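Local coordinates for peroxisomal catalase A (Saccharomyces cerevisiae, PDB 1A4E), which uses heme to break down hydrogen peroxide into water and oxygen, and so probably shields the cell from peroxide made by peroxisomal oxidases, at residues Q149-N152 and L157-A160; D161-F166 and M180-D185; V174-V179 and Y469-R474; N448-I453 and K477-A482. All blocks are in the same frame, centred on the assembly; numbering follows the deposited sequence.

Contact 1: Q149-N152 and L157-A160; sequences QKRN and LRDA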
loop_
_atom_site.group_PDB
_atom_site.type_symbol
_atom_site.label_atom_id
_atom_site.label_comp_id
_atom_site.label_asym_id
_atom_site.label_seq_id
_atom_site.Cartn_x
_atom_site.Cartn_y
_atom_site.Cartn_z
ATOM N N GLN B 149 -22.047 -4.407 15.354
ATOM C CA GLN B 149 -21.373 -4.135 16.616
ATOM C C GLN B 149 -20.647 -2.794 16.638
ATOM O O GLN B 149 -20.316 -2.269 17.701
ATOM C CB GLN B 149 -20.340 -5.216 16.918
ATOM C CG GLN B 149 -20.931 -6.566 17.250
ATOM C CD GLN B 149 -21.785 -6.578 18.509
ATOM O OE1 GLN B 149 -22.970 -6.896 18.475
ATOM N NE2 GLN B 149 -21.220 -6.228 19.664
ATOM N N LYS B 150 -20.379 -2.243 15.453
ATOM C CA LYS B 150 -19.640 -1.009 15.332
ATOM C C LYS B 150 -20.517 0.229 15.164
ATOM O O LYS B 150 -21.448 0.432 15.947
ATOM C CB LYS B 150 -18.662 -1.200 14.170
ATOM C CG LYS B 150 -17.429 -1.999 14.569
ATOM C CD LYS B 150 -16.583 -2.232 13.334
ATOM C CE LYS B 150 -15.194 -2.686 13.706
ATOM N NZ LYS B 150 -14.398 -1.570 14.188
ATOM N N ARG B 151 -20.276 1.093 14.176
ATOM C CA ARG B 151 -21.014 2.331 14.040
ATOM C C ARG B 151 -21.955 2.299 12.853
ATOM O O ARG B 151 -21.763 1.559 11.894
ATOM C CB ARG B 151 -20.012 3.468 13.896
ATOM C CG ARG B 151 -19.067 3.604 15.082
ATOM C CD ARG B 151 -17.925 4.514 14.669
ATOM N NE ARG B 151 -16.922 4.672 15.709
ATOM C CZ ARG B 151 -17.027 5.596 16.670
ATOM N NH1 ARG B 151 -18.068 6.425 16.735
ATOM N NH2 ARG B 151 -16.059 5.705 17.573
ATOM N N ASN B 152 -23.002 3.112 12.920
ATOM C CA ASN B 152 -23.989 3.235 11.859
ATOM C C ASN B 152 -23.294 3.866 10.650
ATOM O O ASN B 152 -22.550 4.840 10.828
ATOM C CB ASN B 152 -25.128 4.107 12.395
ATOM C CG ASN B 152 -26.235 4.421 11.404
ATOM O OD1 ASN B 152 -26.091 5.259 10.519
ATOM N ND2 ASN B 152 -27.380 3.764 11.525
ATOM N N LEU B 157 -22.624 6.634 14.792
ATOM C CA LEU B 157 -22.970 6.359 16.172
ATOM C C LEU B 157 -23.156 4.868 16.377
ATOM O O LEU B 157 -23.497 4.131 15.453
ATOM C CB LEU B 157 -24.270 7.053 16.540
ATOM C CG LEU B 157 -24.349 8.565 16.387
ATOM C CD1 LEU B 157 -25.760 9.030 16.690
ATOM C CD2 LEU B 157 -23.342 9.226 17.313
ATOM N N ARG B 158 -22.947 4.388 17.601
ATOM C CA ARG B 158 -23.219 2.987 17.883
ATOM C C ARG B 158 -24.738 2.904 17.991
ATOM O O ARG B 158 -25.404 3.703 18.656
ATOM C CB ARG B 158 -22.522 2.574 19.178
ATOM C CG ARG B 158 -21.038 2.899 19.041
ATOM C CD ARG B 158 -20.157 2.160 20.013
ATOM N NE ARG B 158 -19.705 0.919 19.421
ATOM C CZ ARG B 158 -18.585 0.326 19.825
ATOM N NH1 ARG B 158 -17.808 0.838 20.783
ATOM N NH2 ARG B 158 -18.248 -0.828 19.267
ATOM N N ASP B 159 -25.282 1.965 17.222
ATOM C CA ASP B 159 -26.717 1.849 17.054
ATOM C C ASP B 159 -27.323 0.578 17.627
ATOM O O ASP B 159 -27.057 -0.530 17.154
ATOM C CB ASP B 159 -26.957 1.971 15.559
ATOM C CG ASP B 159 -28.376 2.107 15.048
ATOM O OD1 ASP B 159 -29.332 1.794 15.748
ATOM O OD2 ASP B 159 -28.525 2.539 13.912
ATOM N N ALA B 160 -28.206 0.782 18.616
ATOM C CA ALA B 160 -28.898 -0.316 19.278
ATOM C C ALA B 160 -29.891 -1.020 18.364
ATOM O O ALA B 160 -30.134 -2.211 18.546
ATOM C CB ALA B 160 -29.650 0.187 20.502
HETATM O O HOH W 1 -23.694 -0.719 17.368
#
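Asn152 and Asp159 each carry CG anti to the backbone N (chi1 177° for Asn152), which brings the carboxamide N-H to the carboxylate across a loop that doubles back on itself. Asn152 ND2 gives a hydrogen bond of 2.9 Å to the anti lone pair of Asp159 OD2, with the two flat groups 26° apart. Asp159 OD1 bonds to Asp161 N, making Asp159 the N-cap of the helix that follows, while Asn152 OD1 accepts from the backbone N of Gln154, as in an Asx turn, and from that of Thr155. With an alanine in place of Asn152, Asp159 OD2 would probably lose its amide donor and the turn at Gln154 and Thr155 its shared acceptor. The backbones are joined directly by Asn152 N, 2.8 Å from Leu157 O. Arg158 bends back at chi3 (91°), and this brings NH2 to Gln149 O at 3.0 Å, almost within the guanidinium plane. A water bonded to Lys150 O at 2.9 Å also accepts, weakly, from Asp159 N. Arg151 NH1 bonds to Asn156 O and NE forms a salt bridge with Asp100 of the same chain, while NH1 also forms one with Asp242 of the second subunit, tying the loop into the tetramer. All of this lies near the surface: the loop follows helix 141-149 and leads into helix 160-168, which Asp159 caps.

Contact 2: D161-F166 and M180-D185; sequences DMFWDF and MILFSD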
loop_
_atom_site.group_PDB
_atom_site.type_symbol
_atom_site.label_atom_id
_atom_site.label_comp_id
_atom_site.label_asym_id
_atom_site.label_seq_id
_atom_site.Cartn_x
_atom_site.Cartn_y
_atom_site.Cartn_z
ATOM N N ASP B 161 -30.462 -0.330 17.370
ATOM C CA ASP B 161 -31.327 -0.972 16.386
ATOM C C ASP B 161 -30.541 -1.943 15.529
ATOM O O ASP B 161 -31.067 -3.024 15.294
ATOM C CB ASP B 161 -31.980 0.012 15.415
ATOM C CG ASP B 161 -32.917 1.041 16.026
ATOM O OD1 ASP B 161 -33.409 0.823 17.125
ATOM O OD2 ASP B 161 -33.153 2.071 15.400
ATOM N N MET B 162 -29.320 -1.619 15.051
ATOM C CA MET B 162 -28.515 -2.563 14.271
ATOM C C MET B 162 -28.154 -3.779 15.115
ATOM O O MET B 162 -28.296 -4.921 14.682
ATOM C CB MET B 162 -27.152 -2.051 13.828
ATOM C CG MET B 162 -26.943 -0.787 13.054
ATOM S SD MET B 162 -25.187 -0.708 12.633
ATOM C CE MET B 162 -24.382 -0.168 14.112
ATOM N N PHE B 163 -27.666 -3.476 16.329
ATOM C CA PHE B 163 -27.193 -4.465 17.275
ATOM C C PHE B 163 -28.252 -5.526 17.516
ATOM O O PHE B 163 -28.025 -6.701 17.242
ATOM C CB PHE B 163 -26.825 -3.729 18.557
ATOM C CG PHE B 163 -26.172 -4.530 19.678
ATOM C CD1 PHE B 163 -26.893 -5.471 20.425
ATOM C CD2 PHE B 163 -24.833 -4.287 19.984
ATOM C CE1 PHE B 163 -26.278 -6.158 21.471
ATOM C CE2 PHE B 163 -24.226 -4.978 21.036
ATOM C CZ PHE B 163 -24.943 -5.913 21.779
ATOM N N TRP B 164 -29.427 -5.114 17.992
ATOM C CA TRP B 164 -30.474 -6.072 18.286
ATOM C C TRP B 164 -31.233 -6.580 17.078
ATOM O O TRP B 164 -31.765 -7.687 17.148
ATOM C CB TRP B 164 -31.426 -5.456 19.289
ATOM C CG TRP B 164 -30.788 -5.400 20.670
ATOM C CD1 TRP B 164 -30.489 -4.195 21.249
ATOM C CD2 TRP B 164 -30.445 -6.471 21.460
ATOM N NE1 TRP B 164 -29.956 -4.496 22.403
ATOM C CE2 TRP B 164 -29.908 -5.824 22.572
ATOM C CE3 TRP B 164 -30.496 -7.865 21.425
ATOM C CZ2 TRP B 164 -29.414 -6.544 23.656
ATOM C CZ3 TRP B 164 -30.002 -8.590 22.510
ATOM C CH2 TRP B 164 -29.467 -7.934 23.617
ATOM N N ASP B 165 -31.274 -5.844 15.954
ATOM C CA ASP B 165 -31.939 -6.343 14.758
ATOM C C ASP B 165 -31.220 -7.559 14.201
ATOM O O ASP B 165 -31.883 -8.513 13.798
ATOM C CB ASP B 165 -31.989 -5.294 13.654
ATOM C CG ASP B 165 -32.923 -5.623 12.502
ATOM O OD1 ASP B 165 -33.916 -6.298 12.723
ATOM O OD2 ASP B 165 -32.677 -5.196 11.378
ATOM N N PHE B 166 -29.878 -7.563 14.191
ATOM C CA PHE B 166 -29.144 -8.716 13.711
ATOM C C PHE B 166 -29.368 -9.905 14.644
ATOM O O PHE B 166 -29.688 -11.002 14.185
ATOM C CB PHE B 166 -27.642 -8.401 13.628
ATOM C CG PHE B 166 -26.833 -9.596 13.136
ATOM C CD1 PHE B 166 -26.709 -9.832 11.761
ATOM C CD2 PHE B 166 -26.252 -10.481 14.060
ATOM C CE1 PHE B 166 -26.010 -10.960 11.316
ATOM C CE2 PHE B 166 -25.559 -11.601 13.605
ATOM C CZ PHE B 166 -25.439 -11.839 12.236
ATOM N N MET B 180 -26.178 -13.816 26.379
ATOM C CA MET B 180 -26.355 -14.000 27.810
ATOM C C MET B 180 -25.060 -13.763 28.572
ATOM O O MET B 180 -25.057 -13.089 29.603
ATOM C CB MET B 180 -26.830 -15.415 28.107
ATOM C CG MET B 180 -28.274 -15.730 27.743
ATOM S SD MET B 180 -29.449 -14.890 28.823
ATOM C CE MET B 180 -29.239 -15.985 30.195
ATOM N N ILE B 181 -23.950 -14.314 28.055
ATOM C CA ILE B 181 -22.635 -14.127 28.664
ATOM C C ILE B 181 -22.167 -12.677 28.523
ATOM O O ILE B 181 -21.664 -12.103 29.486
ATOM C CB ILE B 181 -21.620 -15.097 28.000
ATOM C CG1 ILE B 181 -22.025 -16.533 28.284
ATOM C CG2 ILE B 181 -20.215 -14.864 28.559
ATOM C CD1 ILE B 181 -21.257 -17.545 27.424
ATOM N N LEU B 182 -22.392 -12.064 27.349
ATOM C CA LEU B 182 -21.979 -10.702 27.050
ATOM C C LEU B 182 -22.601 -9.688 27.999
ATOM O O LEU B 182 -21.911 -8.820 28.531
ATOM C CB LEU B 182 -22.366 -10.364 25.603
ATOM C CG LEU B 182 -22.125 -8.944 25.098
ATOM C CD1 LEU B 182 -20.643 -8.685 24.996
ATOM C CD2 LEU B 182 -22.780 -8.762 23.753
ATOM N N PHE B 183 -23.906 -9.832 28.234
ATOM C CA PHE B 183 -24.611 -8.901 29.090
ATOM C C PHE B 183 -24.607 -9.219 30.570
ATOM O O PHE B 183 -25.232 -8.511 31.358
ATOM C CB PHE B 183 -26.033 -8.769 28.581
ATOM C CG PHE B 183 -26.108 -7.812 27.399
ATOM C CD1 PHE B 183 -26.216 -6.437 27.625
ATOM C CD2 PHE B 183 -26.057 -8.304 26.093
ATOM C CE1 PHE B 183 -26.271 -5.558 26.542
ATOM C CE2 PHE B 183 -26.112 -7.416 25.015
ATOM C CZ PHE B 183 -26.219 -6.045 25.237
ATOM N N SER B 184 -23.901 -10.277 30.978
ATOM C CA SER B 184 -23.688 -10.499 32.397
ATOM C C SER B 184 -22.512 -9.606 32.804
ATOM O O SER B 184 -21.924 -8.931 31.950
ATOM C CB SER B 184 -23.352 -11.962 32.658
ATOM O OG SER B 184 -22.065 -12.331 32.188
ATOM N N ASP B 185 -22.118 -9.571 34.083
ATOM C CA ASP B 185 -20.980 -8.750 34.479
ATOM C C ASP B 185 -19.627 -9.274 34.010
ATOM O O ASP B 185 -18.622 -8.571 34.085
ATOM C CB ASP B 185 -20.979 -8.582 36.002
ATOM C CG ASP B 185 -22.059 -7.653 36.556
ATOM O OD1 ASP B 185 -22.750 -6.968 35.799
ATOM O OD2 ASP B 185 -22.198 -7.606 37.775
#
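Ile181 O is held by two donors of Ser184, OG at 2.7 Å and N at 3.3 Å, both approaching from the same face of the carbonyl plane. This fixes the backbone where helix 176-182 gives way to a turn, and there Phe183 projects toward Phe163 and Trp164 of helix 160-168. The CE2-CZ rim of Phe183 meets both rings. Phe163 comes from the opposite direction, its CG anti to the backbone N (chi1 -174°), and the two phenyl rings touch rim to rim, CZ to CZ 3.7 Å, with planes at 78° but neither lying over the face of the other. Trp164 is turned differently: its six-membered ring is only 26° from the plane of Phe183, yet the rings are slid apart with centroids 5.4 Å from each other, and Trp164 CZ2 lies 3.6 Å from Phe183 CZ. Phe163 CD1 sits over one face of the indole, toward its rim. Leu182 adds CD2, which comes to the edge of the Phe163 ring 4.1 Å from CZ. The polar edge of the indole is satisfied elsewhere, NE1 bonding to His456 ND1. Leu449 and Ile453 of helix 445-457 also pack on Phe183. Phe163, Trp164 and Phe183 thus form a buried aromatic cluster where helices 160-168 and 176-182 meet the C-terminal helices 445-457 and 462-473.

Contact 3: V174-V179 and Y469-R474; sequences VAIHQV and YDMFAR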
loop_
_atom_site.group_PDB
_atom_site.type_symbol
_atom_site.label_atom_id
_atom_site.label_comp_id
_atom_site.label_asym_id
_atom_site.label_seq_id
_atom_site.Cartn_x
_atom_site.Cartn_y
_atom_site.Cartn_z
ATOM N N VAL B 174 -29.277 -18.151 17.354
ATOM C CA VAL B 174 -28.328 -19.097 17.944
ATOM C C VAL B 174 -27.217 -18.347 18.701
ATOM O O VAL B 174 -26.423 -18.930 19.431
ATOM C CB VAL B 174 -27.783 -20.013 16.775
ATOM C CG1 VAL B 174 -26.863 -19.273 15.831
ATOM C CG2 VAL B 174 -27.059 -21.190 17.390
ATOM N N ALA B 175 -27.177 -17.012 18.560
ATOM C CA ALA B 175 -26.280 -16.131 19.289
ATOM C C ALA B 175 -26.643 -15.944 20.758
ATOM O O ALA B 175 -25.820 -15.438 21.515
ATOM C CB ALA B 175 -26.281 -14.758 18.645
ATOM N N ILE B 176 -27.845 -16.379 21.173
ATOM C CA ILE B 176 -28.396 -16.142 22.506
ATOM C C ILE B 176 -27.542 -16.632 23.680
ATOM O O ILE B 176 -27.479 -15.921 24.688
ATOM C CB ILE B 176 -29.866 -16.751 22.448
ATOM C CG1 ILE B 176 -30.800 -15.824 23.230
ATOM C CG2 ILE B 176 -29.925 -18.196 22.924
ATOM C CD1 ILE B 176 -30.557 -15.471 24.697
ATOM N N HIS B 177 -26.830 -17.772 23.582
ATOM C CA HIS B 177 -25.949 -18.247 24.650
ATOM C C HIS B 177 -24.857 -17.203 24.873
ATOM O O HIS B 177 -24.574 -16.824 26.013
ATOM C CB HIS B 177 -25.348 -19.593 24.232
ATOM C CG HIS B 177 -24.561 -20.378 25.281
ATOM N ND1 HIS B 177 -23.950 -21.539 25.072
ATOM C CD2 HIS B 177 -24.329 -20.023 26.587
ATOM C CE1 HIS B 177 -23.360 -21.893 26.181
ATOM N NE2 HIS B 177 -23.595 -20.978 27.089
ATOM N N GLN B 178 -24.294 -16.691 23.767
ATOM C CA GLN B 178 -23.276 -15.666 23.840
ATOM C C GLN B 178 -23.815 -14.324 24.313
ATOM O O GLN B 178 -23.127 -13.660 25.091
ATOM C CB GLN B 178 -22.617 -15.489 22.477
ATOM C CG GLN B 178 -21.531 -14.426 22.451
ATOM C CD GLN B 178 -20.409 -14.560 23.458
ATOM O OE1 GLN B 178 -19.877 -13.585 23.987
ATOM N NE2 GLN B 178 -19.995 -15.782 23.736
ATOM N N VAL B 179 -25.024 -13.916 23.886
ATOM C CA VAL B 179 -25.594 -12.641 24.310
ATOM C C VAL B 179 -25.819 -12.647 25.818
ATOM O O VAL B 179 -25.606 -11.623 26.467
ATOM C CB VAL B 179 -26.904 -12.408 23.533
ATOM C CG1 VAL B 179 -27.617 -11.155 24.003
ATOM C CG2 VAL B 179 -26.564 -12.227 22.062
ATOM N N TYR B 469 -37.588 -8.930 23.702
ATOM C CA TYR B 469 -38.377 -9.508 24.785
ATOM C C TYR B 469 -38.864 -10.894 24.415
ATOM O O TYR B 469 -38.814 -11.790 25.251
ATOM C CB TYR B 469 -39.601 -8.660 25.105
ATOM C CG TYR B 469 -39.322 -7.205 25.446
ATOM C CD1 TYR B 469 -38.122 -6.809 26.051
ATOM C CD2 TYR B 469 -40.285 -6.251 25.112
ATOM C CE1 TYR B 469 -37.888 -5.458 26.315
ATOM C CE2 TYR B 469 -40.055 -4.901 25.376
ATOM C CZ TYR B 469 -38.856 -4.515 25.976
ATOM O OH TYR B 469 -38.630 -3.181 26.233
ATOM N N ASP B 470 -39.285 -11.109 23.162
ATOM C CA ASP B 470 -39.731 -12.420 22.729
ATOM C C ASP B 470 -38.615 -13.440 22.671
ATOM O O ASP B 470 -38.856 -14.607 22.977
ATOM C CB ASP B 470 -40.399 -12.320 21.357
ATOM C CG ASP B 470 -41.767 -11.633 21.363
ATOM O OD1 ASP B 470 -42.344 -11.391 22.430
ATOM O OD2 ASP B 470 -42.267 -11.337 20.279
ATOM N N MET B 471 -37.393 -13.013 22.328
ATOM C CA MET B 471 -36.239 -13.906 22.301
ATOM C C MET B 471 -35.826 -14.293 23.718
ATOM O O MET B 471 -35.575 -15.470 23.983
ATOM C CB MET B 471 -35.063 -13.226 21.585
ATOM C CG MET B 471 -33.801 -14.078 21.490
ATOM S SD MET B 471 -32.429 -13.280 20.622
ATOM C CE MET B 471 -31.985 -12.052 21.818
ATOM N N PHE B 472 -35.777 -13.340 24.655
ATOM C CA PHE B 472 -35.416 -13.658 26.026
ATOM C C PHE B 472 -36.487 -14.395 26.819
ATOM O O PHE B 472 -36.166 -15.090 27.781
ATOM C CB PHE B 472 -35.028 -12.374 26.739
ATOM C CG PHE B 472 -33.590 -11.985 26.414
ATOM C CD1 PHE B 472 -32.531 -12.670 27.021
ATOM C CD2 PHE B 472 -33.326 -10.948 25.515
ATOM C CE1 PHE B 472 -31.216 -12.311 26.727
ATOM C CE2 PHE B 472 -32.006 -10.598 25.229
ATOM C CZ PHE B 472 -30.952 -11.277 25.832
ATOM N N ALA B 473 -37.757 -14.282 26.402
ATOM C CA ALA B 473 -38.856 -15.033 27.000
ATOM C C ALA B 473 -38.709 -16.517 26.689
ATOM O O ALA B 473 -39.146 -17.382 27.451
ATOM C CB ALA B 473 -40.203 -14.593 26.449
ATOM N N ARG B 474 -38.051 -16.809 25.563
ATOM C CA ARG B 474 -37.802 -18.173 25.157
ATOM C C ARG B 474 -36.727 -18.825 26.028
ATOM O O ARG B 474 -36.589 -20.049 26.054
ATOM C CB ARG B 474 -37.426 -18.121 23.690
ATOM C CG ARG B 474 -37.585 -19.462 23.027
ATOM C CD ARG B 474 -37.676 -19.296 21.535
ATOM N NE ARG B 474 -37.509 -20.601 20.919
ATOM C CZ ARG B 474 -37.118 -20.734 19.650
ATOM N NH1 ARG B 474 -36.866 -19.675 18.875
ATOM N NH2 ARG B 474 -36.932 -21.960 19.160
#
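Ile176 sends its side chain toward Met471 and Phe472 in an apolar interface joining helix 176-182 of the catalase domain region to helix 462-473 of the C-terminal helical region. Its CB starts the chain in the direction of Met471, the residue whose backbone comes nearest. CG1 then runs past the thioether arm, the two side chains sliding by in opposite directions, and lies 3.9 Å from Met471 CG. At chi2 (-57°) the chain folds, and this carries the CD1 tip to Phe472, where it rests obliquely against the ring 3.8 Å from CE1. Val179, three residues further on, meets the same ring from its edge: CG1, anti to the backbone N, lies 3.8 Å from Phe472 CZ. From segment 174-179 the ring therefore takes one methyl at CE1 and another at CZ. An alanine in place of Ile176 would probably open a gap beside the Met471 arm and take away the Ile176 CD1 contact at Phe472 CE1. Trp164 of helix 160-168 packs on both Val179 and Phe472, and Ile483 of helix 477-487 also lies against Phe472. The contact is buried and wholly apolar, and no other subunit reaches it. Met471 SD lies 4.0 Å from Ile176 CG1, and the bend at chi3 (71°) brings Met471 CE to 4.2 Å from the same atom.

Contact 4: N448-I453 and K477-A482; sequences NLAYNI and KGLSEA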
loop_
_atom_site.group_PDB
_atom_site.type_symbol
_atom_site.label_atom_id
_atom_site.label_comp_id
_atom_site.label_asym_id
_atom_site.label_seq_id
_atom_site.Cartn_x
_atom_site.Cartn_y
_atom_site.Cartn_z
ATOM N N ASN B 448 -28.677 -8.022 37.705
ATOM C CA ASN B 448 -27.702 -7.313 36.895
ATOM C C ASN B 448 -27.805 -7.703 35.440
ATOM O O ASN B 448 -27.701 -6.806 34.616
ATOM C CB ASN B 448 -26.282 -7.589 37.375
ATOM C CG ASN B 448 -25.927 -6.831 38.647
ATOM O OD1 ASN B 448 -26.661 -5.970 39.123
ATOM N ND2 ASN B 448 -24.776 -7.122 39.240
ATOM N N LEU B 449 -28.051 -8.975 35.082
ATOM C CA LEU B 449 -28.214 -9.359 33.680
ATOM C C LEU B 449 -29.378 -8.612 33.031
ATOM O O LEU B 449 -29.226 -8.027 31.958
ATOM C CB LEU B 449 -28.470 -10.868 33.552
ATOM C CG LEU B 449 -28.747 -11.436 32.149
ATOM C CD1 LEU B 449 -27.497 -11.363 31.296
ATOM C CD2 LEU B 449 -29.163 -12.882 32.247
ATOM N N ALA B 450 -30.522 -8.592 33.731
ATOM C CA ALA B 450 -31.721 -7.931 33.251
ATOM C C ALA B 450 -31.568 -6.429 33.118
ATOM O O ALA B 450 -32.093 -5.839 32.176
ATOM C CB ALA B 450 -32.866 -8.207 34.195
ATOM N N TYR B 451 -30.829 -5.826 34.055
ATOM C CA TYR B 451 -30.554 -4.400 34.038
ATOM C C TYR B 451 -29.604 -4.033 32.897
ATOM O O TYR B 451 -29.857 -3.060 32.186
ATOM C CB TYR B 451 -29.959 -3.996 35.389
ATOM C CG TYR B 451 -29.540 -2.533 35.465
ATOM C CD1 TYR B 451 -30.492 -1.516 35.629
ATOM C CD2 TYR B 451 -28.185 -2.211 35.344
ATOM C CE1 TYR B 451 -30.080 -0.183 35.673
ATOM C CE2 TYR B 451 -27.774 -0.881 35.383
ATOM C CZ TYR B 451 -28.722 0.120 35.551
ATOM O OH TYR B 451 -28.297 1.429 35.592
ATOM N N ASN B 452 -28.526 -4.818 32.721
ATOM C CA ASN B 452 -27.524 -4.602 31.679
ATOM C C ASN B 452 -28.131 -4.702 30.291
ATOM O O ASN B 452 -27.777 -3.923 29.408
ATOM C CB ASN B 452 -26.389 -5.625 31.800
ATOM C CG ASN B 452 -25.554 -5.480 33.070
ATOM O OD1 ASN B 452 -25.577 -4.452 33.745
ATOM N ND2 ASN B 452 -24.803 -6.503 33.470
ATOM N N ILE B 453 -29.079 -5.626 30.093
ATOM C CA ILE B 453 -29.755 -5.731 28.812
ATOM C C ILE B 453 -30.752 -4.584 28.696
ATOM O O ILE B 453 -30.815 -3.928 27.663
ATOM C CB ILE B 453 -30.495 -7.081 28.693
ATOM C CG1 ILE B 453 -29.537 -8.235 28.892
ATOM C CG2 ILE B 453 -31.089 -7.208 27.294
ATOM C CD1 ILE B 453 -30.194 -9.618 29.046
ATOM N N LYS B 477 -39.291 -16.492 30.963
ATOM C CA LYS B 477 -40.282 -15.428 30.898
ATOM C C LYS B 477 -40.127 -14.386 31.988
ATOM O O LYS B 477 -40.482 -13.232 31.773
ATOM C CB LYS B 477 -41.672 -16.051 30.941
ATOM C CG LYS B 477 -42.057 -16.485 29.524
ATOM C CD LYS B 477 -42.664 -17.885 29.376
ATOM C CE LYS B 477 -43.988 -18.044 30.120
ATOM N NZ LYS B 477 -44.623 -19.303 29.781
ATOM N N GLY B 478 -39.553 -14.771 33.135
ATOM C CA GLY B 478 -39.295 -13.847 34.232
ATOM C C GLY B 478 -38.161 -12.881 33.901
ATOM O O GLY B 478 -38.159 -11.729 34.343
ATOM N N LEU B 479 -37.202 -13.383 33.101
ATOM C CA LEU B 479 -36.051 -12.630 32.615
ATOM C C LEU B 479 -36.561 -11.572 31.644
ATOM O O LEU B 479 -36.192 -10.403 31.740
ATOM C CB LEU B 479 -35.087 -13.545 31.867
ATOM C CG LEU B 479 -33.583 -13.320 31.730
ATOM C CD1 LEU B 479 -33.219 -13.910 30.385
ATOM C CD2 LEU B 479 -33.156 -11.863 31.784
ATOM N N SER B 480 -37.427 -11.989 30.716
ATOM C CA SER B 480 -38.005 -11.090 29.734
ATOM C C SER B 480 -38.795 -9.942 30.357
ATOM O O SER B 480 -38.717 -8.804 29.888
ATOM C CB SER B 480 -38.889 -11.906 28.823
ATOM O OG SER B 480 -39.525 -11.083 27.863
ATOM N N GLU B 481 -39.535 -10.250 31.435
ATOM C CA GLU B 481 -40.320 -9.267 32.171
ATOM C C GLU B 481 -39.433 -8.239 32.854
ATOM O O GLU B 481 -39.750 -7.053 32.857
ATOM C CB GLU B 481 -41.176 -9.933 33.257
ATOM C CG GLU B 481 -42.359 -10.806 32.822
ATOM C CD GLU B 481 -43.424 -10.111 31.979
ATOM O OE1 GLU B 481 -43.788 -8.964 32.261
ATOM O OE2 GLU B 481 -43.895 -10.734 31.030
ATOM N N ALA B 482 -38.319 -8.699 33.436
ATOM C CA ALA B 482 -37.367 -7.828 34.102
ATOM C C ALA B 482 -36.623 -6.906 33.137
ATOM O O ALA B 482 -36.327 -5.765 33.490
ATOM C CB ALA B 482 -36.360 -8.679 34.859
#
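Two helices of the C-terminal helical region of the catalase, 445-457 and 477-487, pack here through small and branched apolar side chains. The axes of the two short segments come within 9.2 Å and cross at -47°, running in broadly the same direction. Ala450 and Ala482 mark the closest approach of the backbones, with their CA atoms 5.7 Å apart. Their methyls meet directly, CB to CB 3.6 Å, and Ala450 CB also lies 4.1 Å from Ala482 C, so that methyl rests partly on the main chain of the opposite helix. Small side chains at both positions probably allow the close approach. Beside the alanines, Leu449 and Leu479 close the interface. Each has CG anti to its backbone N (chi1 177° for Leu449), which brings the branched ends across the gap, where the side chains cross at about a right angle and touch CD2 to CD2 at 4.1 Å. The same Leu479 methyl is 4.4 Å from Ala450 CB and so bridges the leucine and alanine pairs. Ile453 lies at the margin of this patch. No hydrogen bond joins the two segments, and polar groups find partners elsewhere: Ser480 OG bonds to Tyr469 O, and Asn452 ND2 to Asp185 OD1. Helix 430-440 packs on Leu449 and Leu479 through Tyr436, helix 462-473 presents Phe472 to Leu479 and Ile453, and Tyr451 turns away to lie against Ile230 and Glu231 of helix 230-239.

Overall arrangement
Contact 2 links the other three. Its centre is 12 Å from that of contact 1, which it touches through Met162 CE, 3.5 Å from Lys150 O. Contact 3 shares helix 176-182 with it, centres 9 Å apart, and Trp164 CH2 meets Val179 CG1 at 3.7 Å. Contact 4 joins it through Asn448 and Asn452 beside Asp185. Contacts 3 and 4 meet where Phe472 CZ lies 3.7 Å from Ile453 CD1. Proximity to the heme differs: the Lys150 side chain in contact 1 is about 10 Å from it and about 9 Å from that of active-site His56, the Leu182 side chain in contact 2 is about 13 Å from the heme, and contact 4 is remote.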